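Local coordinates for major royal jelly protein 1 (Apis mellifera, PDB 5YYL) that is the most abundant protein of royal jelly, binds sterols and probably nourishes developing honeybee larvae, at residues 78-83 with 102-107; 120-125 with 148-153; 166-171 with 214-219; 343-346 with 350-353. One frame throughout, in Å; residues are numbered along the deposited sequence.

Contact 1. Residues 78-83 with 102-107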
loop_
_atom_site.group_PDB
_atom_site.type_symbol
_atom_site.label_atom_id
_atom_site.label_comp_id
_atom_site.label_asym_id
_atom_site.label_seq_id
_atom_site.Cartn_x
_atom_site.Cartn_y
_atom_site.Cartn_z
ATOM N N VAL A 78 19.997 8.094 28.974
ATOM C CA VAL A 78 20.070 7.670 30.372
ATOM C C VAL A 78 21.323 8.288 30.951
ATOM O O VAL A 78 22.408 8.029 30.441
ATOM C CB VAL A 78 20.154 6.139 30.508
ATOM C CG1 VAL A 78 20.280 5.739 31.974
ATOM C CG2 VAL A 78 18.930 5.475 29.874
ATOM N N THR A 79 21.182 9.128 31.978
ATOM C CA THR A 79 22.338 9.798 32.582
ATOM C C THR A 79 22.709 9.120 33.879
ATOM O O THR A 79 21.839 8.719 34.642
ATOM C CB THR A 79 22.144 11.294 32.847
ATOM O OG1 THR A 79 21.286 11.485 33.977
ATOM C CG2 THR A 79 21.608 11.993 31.647
ATOM N N MET A 80 24.010 8.998 34.111
ATOM C CA MET A 80 24.508 8.299 35.279
ATOM C C MET A 80 25.255 9.269 36.205
ATOM O O MET A 80 26.070 10.109 35.746
ATOM C CB MET A 80 25.410 7.144 34.859
ATOM C CG MET A 80 25.291 5.926 35.765
ATOM S SD MET A 80 23.798 4.918 35.599
ATOM C CE MET A 80 23.482 5.032 33.836
ATOM N N LEU A 81 24.936 9.161 37.500
ATOM C CA LEU A 81 25.652 9.897 38.542
ATOM C C LEU A 81 27.086 9.404 38.539
ATOM O O LEU A 81 27.327 8.196 38.666
ATOM C CB LEU A 81 25.054 9.647 39.931
ATOM C CG LEU A 81 23.680 10.239 40.240
ATOM C CD1 LEU A 81 23.221 9.817 41.620
ATOM C CD2 LEU A 81 23.715 11.744 40.091
ATOM N N ARG A 82 28.024 10.336 38.396
ATOM C CA ARG A 82 29.443 9.993 38.251
ATOM C C ARG A 82 30.082 9.673 39.586
ATOM O O ARG A 82 30.699 10.517 40.210
ATOM C CB ARG A 82 30.211 11.114 37.553
ATOM C CG ARG A 82 31.657 10.777 37.259
ATOM C CD ARG A 82 31.815 9.838 36.057
ATOM N NE ARG A 82 31.744 10.630 34.835
ATOM C CZ ARG A 82 32.188 10.265 33.638
ATOM N NH1 ARG A 82 32.746 9.065 33.440
ATOM N NH2 ARG A 82 32.053 11.119 32.614
ATOM N N TYR A 83 29.908 8.437 40.013
ATOM C CA TYR A 83 30.685 7.885 41.102
ATOM C C TYR A 83 31.993 7.289 40.550
ATOM O O TYR A 83 32.285 7.407 39.357
ATOM C CB TYR A 83 29.866 6.870 41.907
ATOM C CG TYR A 83 28.897 7.506 42.879
ATOM C CD1 TYR A 83 29.024 7.297 44.246
ATOM C CD2 TYR A 83 27.854 8.324 42.435
ATOM C CE1 TYR A 83 28.142 7.872 45.146
ATOM C CE2 TYR A 83 26.969 8.909 43.333
ATOM C CZ TYR A 83 27.117 8.675 44.690
ATOM O OH TYR A 83 26.261 9.239 45.606
ATOM N N PRO A 102 19.599 -3.749 28.968
ATOM C CA PRO A 102 20.164 -3.051 27.808
ATOM C C PRO A 102 21.477 -2.346 28.116
ATOM O O PRO A 102 21.573 -1.646 29.117
ATOM C CB PRO A 102 19.081 -2.028 27.456
ATOM C CG PRO A 102 17.832 -2.655 27.936
ATOM C CD PRO A 102 18.194 -3.387 29.193
ATOM N N LEU A 103 22.484 -2.555 27.280
ATOM C CA LEU A 103 23.759 -1.882 27.480
ATOM C C LEU A 103 23.587 -0.431 27.091
ATOM O O LEU A 103 22.795 -0.112 26.212
ATOM C CB LEU A 103 24.886 -2.517 26.650
ATOM C CG LEU A 103 25.752 -3.592 27.327
ATOM C CD1 LEU A 103 24.937 -4.719 27.965
ATOM C CD2 LEU A 103 26.725 -4.105 26.275
ATOM N N LEU A 104 24.343 0.424 27.760
ATOM C CA LEU A 104 24.395 1.832 27.423
ATOM C C LEU A 104 25.554 2.095 26.515
ATOM O O LEU A 104 26.454 1.303 26.422
ATOM C CB LEU A 104 24.558 2.688 28.679
ATOM C CG LEU A 104 23.532 2.502 29.791
ATOM C CD1 LEU A 104 23.665 3.671 30.748
ATOM C CD2 LEU A 104 22.117 2.403 29.243
ATOM N N GLN A 105 25.537 3.253 25.886
ATOM C CA GLN A 105 26.509 3.634 24.889
ATOM C C GLN A 105 26.650 5.145 25.044
ATOM O O GLN A 105 25.657 5.862 24.941
ATOM C CB GLN A 105 25.973 3.257 23.508
ATOM C CG GLN A 105 26.661 3.910 22.315
ATOM C CD GLN A 105 25.700 4.128 21.163
ATOM O OE1 GLN A 105 24.925 3.236 20.819
ATOM N NE2 GLN A 105 25.734 5.324 20.571
ATOM N N PRO A 106 27.870 5.638 25.307
ATOM C CA PRO A 106 28.079 7.078 25.541
ATOM C C PRO A 106 27.649 7.984 24.403
ATOM O O PRO A 106 27.875 7.651 23.246
ATOM C CB PRO A 106 29.597 7.176 25.709
ATOM C CG PRO A 106 29.965 5.860 26.289
ATOM C CD PRO A 106 29.087 4.858 25.597
ATOM N N TYR A 107 27.053 9.122 24.732
ATOM C CA TYR A 107 26.628 10.111 23.729
ATOM C C TYR A 107 27.471 11.389 23.914
ATOM O O TYR A 107 27.684 11.804 25.047
ATOM C CB TYR A 107 25.126 10.421 23.887
ATOM C CG TYR A 107 24.546 11.356 22.848
ATOM C CD1 TYR A 107 24.038 10.862 21.665
ATOM C CD2 TYR A 107 24.477 12.737 23.065
ATOM C CE1 TYR A 107 23.473 11.700 20.705
ATOM C CE2 TYR A 107 23.939 13.597 22.108
ATOM C CZ TYR A 107 23.433 13.064 20.934
ATOM O OH TYR A 107 22.892 13.879 19.972
#
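Leu104 reaches across from strand 102-106 to meet Val78 and Met80 of strand 75-81, and its side chain takes part in every touching pair. CB is already directed at the other strand. CB itself is too far back to touch anything there, and with CG turned away from its own carbonyl carbon and lying beside the backbone N (chi1 -55°), the branch point is carried out between the two strands. From CG the methyls divide the work. CD2 stays at 4.5 Å from Val78 CG2, at the margin of contact, whereas CD1 is the true tip: it lies 3.4 Å from Met80 CE and 4.2 Å from Val78 CG1. The two partners come at it differently, the valine at roughly a right angle and the methionine obliquely. Met80 gets its terminal methyl there by folding back, with bends at chi2 (74°) and chi3 (35°), and this brings CE within 3.8 Å of Val78 CG1 on its own strand. Three methyl groups therefore meet in a triangle made by dispersion and exclusion of water, all three residues being buried. Phe40 and Trp37 cover Leu104 further, and Tyr42 lies against Met80. Strand 90-94 lies between the two strands and pairs with both, its Ile93 touching Val78 and its Asn91 touching Leu104. The contact is thus one between second neighbours on one face of a four-stranded antiparallel meander, the up-and-down sheet that forms a blade of the beta-propeller of major royal jelly proteins.

Contact 2. Residues 120-125 with 148-153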
loop_
_atom_site.group_PDB
_atom_site.type_symbol
_atom_site.label_atom_id
_atom_site.label_comp_id
_atom_site.label_asym_id
_atom_site.label_seq_id
_atom_site.Cartn_x
_atom_site.Cartn_y
_atom_site.Cartn_z
ATOM N N GLY A 120 35.077 17.728 29.054
ATOM C CA GLY A 120 33.649 17.599 28.774
ATOM C C GLY A 120 32.975 16.575 29.678
ATOM O O GLY A 120 33.505 15.495 29.914
ATOM N N ILE A 121 31.810 16.962 30.184
ATOM C CA ILE A 121 30.851 16.154 30.985
ATOM C C ILE A 121 31.408 15.251 32.102
ATOM O O ILE A 121 31.853 14.129 31.872
ATOM C CB ILE A 121 29.791 15.411 30.120
ATOM C CG1 ILE A 121 29.365 16.288 28.921
ATOM C CG2 ILE A 121 28.585 15.030 30.984
ATOM C CD1 ILE A 121 28.094 15.886 28.218
ATOM N N VAL A 122 31.327 15.768 33.323
ATOM C CA VAL A 122 31.674 15.036 34.530
ATOM C C VAL A 122 30.477 14.230 34.972
ATOM O O VAL A 122 30.576 13.028 35.106
ATOM C CB VAL A 122 32.122 15.980 35.679
ATOM C CG1 VAL A 122 32.483 15.202 36.942
ATOM C CG2 VAL A 122 33.276 16.858 35.216
ATOM N N SER A 123 29.364 14.903 35.245
ATOM C CA SER A 123 28.144 14.244 35.742
ATOM C C SER A 123 26.873 14.917 35.202
ATOM O O SER A 123 26.402 15.913 35.768
ATOM C CB SER A 123 28.128 14.233 37.266
ATOM O OG SER A 123 27.038 13.463 37.728
ATOM N N ALA A 124 26.349 14.372 34.096
ATOM C CA ALA A 124 25.080 14.807 33.505
ATOM C C ALA A 124 23.946 14.545 34.497
ATOM O O ALA A 124 23.403 13.446 34.588
ATOM C CB ALA A 124 24.822 14.086 32.189
ATOM N N SER A 125 23.628 15.567 35.274
ATOM C CA SER A 125 22.649 15.470 36.335
ATOM C C SER A 125 21.233 15.391 35.751
ATOM O O SER A 125 20.439 14.561 36.183
ATOM C CB SER A 125 22.788 16.686 37.253
ATOM O OG SER A 125 21.973 16.557 38.394
ATOM N N PRO A 148 33.276 18.569 44.284
ATOM C CA PRO A 148 33.211 19.267 42.987
ATOM C C PRO A 148 34.522 19.296 42.186
ATOM O O PRO A 148 35.185 20.325 42.123
ATOM C CB PRO A 148 32.763 20.688 43.393
ATOM C CG PRO A 148 33.328 20.885 44.751
ATOM C CD PRO A 148 33.347 19.531 45.407
ATOM N N MET A 149 34.851 18.179 41.545
ATOM C CA MET A 149 36.110 18.025 40.798
ATOM C C MET A 149 36.314 19.084 39.709
ATOM O O MET A 149 37.437 19.545 39.500
ATOM C CB MET A 149 36.210 16.625 40.182
ATOM C CG MET A 149 37.641 16.172 39.950
ATOM S SD MET A 149 37.751 14.885 38.693
ATOM C CE MET A 149 38.026 13.408 39.690
ATOM N N CYS A 150 35.240 19.455 39.016
ATOM C CA CYS A 150 35.272 20.532 38.020
ATOM C C CYS A 150 34.097 21.471 38.257
ATOM O O CYS A 150 33.160 21.138 39.010
ATOM C CB CYS A 150 35.180 19.969 36.600
ATOM S SG CYS A 150 36.455 18.785 36.087
ATOM N N SER A 151 34.153 22.640 37.619
ATOM C CA SER A 151 33.067 23.617 37.699
ATOM C C SER A 151 31.852 23.110 36.887
ATOM O O SER A 151 32.042 22.486 35.844
ATOM C CB SER A 151 33.531 24.988 37.185
ATOM N N PRO A 152 30.613 23.336 37.382
ATOM C CA PRO A 152 29.415 22.970 36.604
ATOM C C PRO A 152 29.299 23.699 35.263
ATOM O O PRO A 152 29.832 24.808 35.111
ATOM C CB PRO A 152 28.240 23.397 37.505
ATOM C CG PRO A 152 28.827 24.046 38.697
ATOM C CD PRO A 152 30.266 23.667 38.778
ATOM N N LYS A 153 28.590 23.076 34.321
ATOM C CA LYS A 153 28.339 23.678 33.011
ATOM C C LYS A 153 27.051 23.189 32.334
ATOM O O LYS A 153 26.497 22.150 32.679
ATOM C CB LYS A 153 29.537 23.465 32.076
ATOM C CG LYS A 153 30.082 22.051 31.993
ATOM C CD LYS A 153 31.183 22.011 30.953
ATOM C CE LYS A 153 31.653 20.605 30.664
ATOM N NZ LYS A 153 32.564 20.097 31.725
#
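Val122, Lys153 and Cys150 give up most of the surface lost between 120-125 and 148-153. Val122 loses the most. Its CB faces the other segment, and the CG2 branch does the touching: it sits 3.8 Å from Cys150 SG and 3.9 Å from Cys150 CB, so the methyl lies alongside the last bond of the cysteine side chain. The sulfur is no thiol but half of the disulfide to Cys118, a bridge that ties the loop before strand 153-158 to the chain just ahead of Gly120; its apolar flank is what the valine packs on. Lys153 works by its far end. Its CG is wedged between the backbone N and carbonyl carbon (chi1 49°), after which the chain runs extended and bends only at chi4 (-78°). This brings Lys153 NZ to 3.6 Å from Ile121 N, the closest approach of the lysine, with CE 3.7 Å from the same Ile121 N. These are van der Waals contacts with backbone. The ammonium group forms its salt bridge with Asp139 OD1, and the same carboxylate accepts the backbone N-H groups of Val122 and Ser123, through OD1 and OD2 respectively. The buried positive charge is therefore probably balanced by an aspartate that also holds the turn at Val122 in place. Within the four-stranded blade, Asp139 ends the second strand, 134-139, which lies between the first, 124-129, entered from Val122, and the third, 153-158, begun by Lys153; Ile121 turns the other way, onto Leu155 and Phe157 of that third strand.

Contact 3. Residues 166-171 with 214-219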
loop_
_atom_site.group_PDB
_atom_site.type_symbol
_atom_site.label_atom_id
_atom_site.label_comp_id
_atom_site.label_asym_id
_atom_site.label_seq_id
_atom_site.Cartn_x
_atom_site.Cartn_y
_atom_site.Cartn_z
ATOM N N LYS A 166 27.086 24.671 21.859
ATOM C CA LYS A 166 27.548 25.661 22.841
ATOM C C LYS A 166 27.770 24.998 24.197
ATOM O O LYS A 166 27.109 24.025 24.536
ATOM C CB LYS A 166 26.533 26.810 22.960
ATOM C CG LYS A 166 26.913 27.950 23.896
ATOM N N GLN A 167 28.732 25.523 24.943
ATOM C CA GLN A 167 29.091 25.045 26.282
ATOM C C GLN A 167 29.310 26.297 27.114
ATOM O O GLN A 167 29.931 27.244 26.636
ATOM C CB GLN A 167 30.363 24.199 26.225
ATOM C CG GLN A 167 30.850 23.662 27.557
ATOM C CD GLN A 167 32.012 22.677 27.405
ATOM O OE1 GLN A 167 32.073 21.897 26.445
ATOM N NE2 GLN A 167 32.943 22.712 28.355
ATOM N N VAL A 168 28.763 26.331 28.327
ATOM C CA VAL A 168 28.849 27.517 29.180
ATOM C C VAL A 168 29.099 27.095 30.615
ATOM O O VAL A 168 28.400 26.226 31.124
ATOM C CB VAL A 168 27.565 28.356 29.134
ATOM C CG1 VAL A 168 27.754 29.649 29.930
ATOM C CG2 VAL A 168 27.160 28.650 27.689
ATOM N N GLU A 169 30.096 27.703 31.260
ATOM C CA GLU A 169 30.382 27.433 32.667
ATOM C C GLU A 169 29.376 28.196 33.510
ATOM O O GLU A 169 28.982 29.315 33.151
ATOM C CB GLU A 169 31.816 27.833 33.043
ATOM N N ILE A 170 28.946 27.562 34.597
ATOM C CA ILE A 170 28.057 28.179 35.568
ATOM C C ILE A 170 28.968 28.852 36.604
ATOM O O ILE A 170 29.649 28.143 37.353
ATOM C CB ILE A 170 27.126 27.136 36.229
ATOM C CG1 ILE A 170 26.227 26.505 35.155
ATOM C CG2 ILE A 170 26.252 27.785 37.294
ATOM C CD1 ILE A 170 25.320 25.398 35.642
ATOM N N PRO A 171 29.006 30.203 36.629
ATOM C CA PRO A 171 29.987 30.869 37.492
ATOM C C PRO A 171 29.776 30.554 38.971
ATOM O O PRO A 171 28.652 30.612 39.452
ATOM C CB PRO A 171 29.774 32.367 37.206
ATOM C CG PRO A 171 28.476 32.475 36.474
ATOM C CD PRO A 171 28.258 31.160 35.793
ATOM N N ILE A 214 18.884 29.185 39.898
ATOM C CA ILE A 214 19.635 29.880 38.856
ATOM C C ILE A 214 18.719 30.107 37.642
ATOM O O ILE A 214 18.002 29.200 37.238
ATOM C CB ILE A 214 20.861 29.069 38.432
ATOM C CG1 ILE A 214 21.725 28.741 39.659
ATOM C CG2 ILE A 214 21.661 29.829 37.387
ATOM C CD1 ILE A 214 22.641 27.555 39.457
ATOM N N VAL A 215 18.747 31.323 37.078
ATOM C CA VAL A 215 17.986 31.670 35.867
ATOM C C VAL A 215 18.938 32.175 34.783
ATOM O O VAL A 215 19.461 33.277 34.882
ATOM C CB VAL A 215 16.921 32.742 36.141
ATOM N N TYR A 216 19.151 31.355 33.750
ATOM C CA TYR A 216 20.090 31.633 32.647
ATOM C C TYR A 216 19.358 32.222 31.448
ATOM O O TYR A 216 18.214 31.878 31.182
ATOM C CB TYR A 216 20.824 30.345 32.243
ATOM C CG TYR A 216 21.636 30.380 30.955
ATOM C CD1 TYR A 216 22.972 30.763 30.962
ATOM C CD2 TYR A 216 21.078 29.977 29.734
ATOM C CE1 TYR A 216 23.730 30.766 29.793
ATOM C CE2 TYR A 216 21.825 29.982 28.555
ATOM C CZ TYR A 216 23.151 30.373 28.588
ATOM O OH TYR A 216 23.902 30.371 27.436
ATOM N N HIS A 217 20.041 33.121 30.737
ATOM C CA HIS A 217 19.526 33.743 29.508
ATOM C C HIS A 217 20.439 33.405 28.328
ATOM O O HIS A 217 21.620 33.711 28.362
ATOM C CB HIS A 217 19.404 35.267 29.645
ATOM C CG HIS A 217 18.519 35.719 30.770
ATOM N ND1 HIS A 217 17.149 35.821 30.654
ATOM C CD2 HIS A 217 18.812 36.055 32.051
ATOM C CE1 HIS A 217 16.641 36.234 31.802
ATOM N NE2 HIS A 217 17.628 36.377 32.669
ATOM N N ASN A 218 19.863 32.772 27.305
ATOM C CA ASN A 218 20.549 32.397 26.064
ATOM C C ASN A 218 21.116 33.589 25.296
ATOM O O ASN A 218 22.204 33.493 24.741
ATOM C CB ASN A 218 19.555 31.676 25.145
ATOM C CG ASN A 218 20.211 30.839 24.081
ATOM O OD1 ASN A 218 21.213 30.163 24.333
ATOM N ND2 ASN A 218 19.611 30.832 22.887
ATOM N N SER A 219 20.377 34.698 25.267
ATOM C CA SER A 219 20.828 35.904 24.570
ATOM C C SER A 219 22.154 36.445 25.120
ATOM O O SER A 219 23.117 36.589 24.361
ATOM C CB SER A 219 19.751 36.994 24.600
ATOM O OG SER A 219 19.597 37.546 25.892
#
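Val168 and Tyr216 come at each other from opposite directions, each with its CB directed at the opposite segment, and meet obliquely near the hydroxyl end of the tyrosine ring. With CG of Tyr216 anti to the backbone N (chi1 169°), the phenol is directed across the gap. Both valine methyls take part. CG1 comes to 4.2 Å from Tyr216 CE1, neither squarely over the ring nor in its plane, and CG2 lies 3.7 Å from Tyr216 OH, so the isopropyl fork spreads along the stretch from the ring carbon to the oxygen. A second pair stands beside the first. Ile214 also aims its CB across, and its extended arm ends in CD1, which touches CG2 of Ile170 at 4.2 Å; Ile170 sets its CB more nearly along the interface and offers this short branch. The segments thus meet through side chains alone, with the closest CA atoms, those of Ile170 and Tyr216, 9.2 Å apart. They belong to different blades of the propeller: strand 163-169 is the outermost of one four-stranded sheet, and strand 212-217 is the third of the next. Leu185 and Ile205 of that second sheet extend the apolar layer around Ile170 and Ile214, and Phe223 meets the Tyr216 ring. Everything that touches across the segments is methyl, ring carbon or the phenol oxygen, and that oxygen is met here by a methyl, not by a polar partner. Between these two segments cohesion therefore probably rests on apolar packing, with no hydrogen bond from one to the other.

Contact 4. Residues 343-346 with 350-353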
loop_
_atom_site.group_PDB
_atom_site.type_symbol
_atom_site.label_atom_id
_atom_site.label_comp_id
_atom_site.label_asym_id
_atom_site.label_seq_id
_atom_site.Cartn_x
_atom_site.Cartn_y
_atom_site.Cartn_z
ATOM N N THR A 343 -3.962 10.338 43.334
ATOM C CA THR A 343 -2.857 9.441 43.014
ATOM C C THR A 343 -3.331 8.491 41.920
ATOM O O THR A 343 -4.359 7.859 42.052
ATOM C CB THR A 343 -2.277 8.681 44.230
ATOM O OG1 THR A 343 -2.927 7.426 44.383
ATOM C CG2 THR A 343 -2.403 9.507 45.503
ATOM N N VAL A 344 -2.550 8.404 40.844
ATOM C CA VAL A 344 -2.969 7.776 39.600
ATOM C C VAL A 344 -2.325 6.408 39.334
ATOM O O VAL A 344 -2.861 5.629 38.577
ATOM C CB VAL A 344 -2.684 8.766 38.449
ATOM C CG1 VAL A 344 -1.232 8.700 37.966
ATOM C CG2 VAL A 344 -3.647 8.558 37.319
ATOM N N ALA A 345 -1.161 6.145 39.914
ATOM C CA ALA A 345 -0.596 4.800 39.926
ATOM C C ALA A 345 0.214 4.614 41.208
ATOM O O ALA A 345 0.636 5.586 41.843
ATOM C CB ALA A 345 0.278 4.586 38.710
ATOM N N GLN A 346 0.416 3.363 41.597
ATOM C CA GLN A 346 1.177 3.056 42.809
ATOM C C GLN A 346 1.643 1.602 42.794
ATOM O O GLN A 346 0.906 0.731 42.390
ATOM C CB GLN A 346 0.357 3.404 44.082
ATOM C CG GLN A 346 -0.137 2.297 45.015
ATOM C CD GLN A 346 0.972 1.726 45.866
ATOM O OE1 GLN A 346 1.844 2.465 46.315
ATOM N NE2 GLN A 346 0.976 0.408 46.056
ATOM N N THR A 350 7.672 -1.411 41.936
ATOM C CA THR A 350 8.129 -0.726 40.720
ATOM C C THR A 350 8.315 0.788 40.799
ATOM O O THR A 350 8.974 1.337 39.919
ATOM C CB THR A 350 7.223 -1.034 39.506
ATOM O OG1 THR A 350 5.922 -0.462 39.699
ATOM C CG2 THR A 350 7.105 -2.537 39.308
ATOM N N LEU A 351 7.766 1.471 41.810
ATOM C CA LEU A 351 7.794 2.962 41.855
ATOM C C LEU A 351 8.455 3.556 43.113
ATOM O O LEU A 351 7.972 4.551 43.672
ATOM C CB LEU A 351 6.368 3.514 41.718
ATOM C CG LEU A 351 5.675 3.318 40.381
ATOM C CD1 LEU A 351 4.182 3.542 40.556
ATOM C CD2 LEU A 351 6.252 4.255 39.339
ATOM N N GLN A 352 9.578 2.981 43.527
ATOM C CA GLN A 352 10.134 3.307 44.840
ATOM C C GLN A 352 10.740 4.728 44.953
ATOM O O GLN A 352 10.469 5.427 45.931
ATOM C CB GLN A 352 11.086 2.213 45.319
ATOM C CG GLN A 352 10.385 0.881 45.533
ATOM C CD GLN A 352 11.173 -0.112 46.378
ATOM O OE1 GLN A 352 12.249 0.198 46.881
ATOM N NE2 GLN A 352 10.615 -1.306 46.565
ATOM N N MET A 353 11.540 5.167 43.983
ATOM C CA MET A 353 11.882 6.580 43.879
ATOM C C MET A 353 11.786 7.057 42.434
ATOM O O MET A 353 12.642 6.758 41.601
ATOM C CB MET A 353 13.272 6.862 44.445
ATOM C CG MET A 353 13.711 8.332 44.292
ATOM S SD MET A 353 12.813 9.612 45.265
ATOM C CE MET A 353 13.740 11.078 44.797
#
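Leu351 closes against Ala345 and Gln346 at the end of strand 342-346, the outermost strand of a propeller blade, where the chain turns round and leaves for the next sheet. That strand has a classic beta bulge at the contact itself, Val344 and Ala345 both facing Leu327. Along the second segment, Thr350 comes first and takes little part across the gap; its OG1 is hydrogen-bonded to Ser347 OG in the intervening turn, and its carbonyl O to Ser382 OG. Leu351 follows and makes the contact. Its CB points at the strand, and CG, swung opposite the carbonyl carbon (chi1 -68°), leads CD1 onto the backbone there. Gln352 takes no part across the gap, its NE2 hydrogen-bonded to Asp348 O, a link back to the intervening turn, and Met353 leads into strand 353-361 by backbone pairing with Asn383. On the receiving side, Ala345 presents its methyl, with CB 4.4 Å from Leu351 CD1. Gln346 has its CB directed away and offers main chain: Leu351 CD1 rests 3.8 Å from Gln346 CA and 3.9 Å from Gln346 C.

In the fold
Contacts 1, 2 and 3 form a continuous chain through successive sheets of the propeller. Contacts 1 and 2, with centres 14 Å apart, are joined by Arg82, whose NE lies 2.7 Å from Val122 O and whose NH2 lies 3.1 Å from Ile121 O, both probable hydrogen bonds. Contact 3 is likewise 14 Å from contact 2, centre to centre, and shares a sheet with it; Pro152 O and Ile170 N, 2.9 Å apart, probably bond. Contact 4 stands apart, its nearest atoms about 10 Å from contact 1 and its centre 34 Å from that of contact 3. All four lie away from the sterol pocket formed by Pro364, Val366, Ile373 and Ile430.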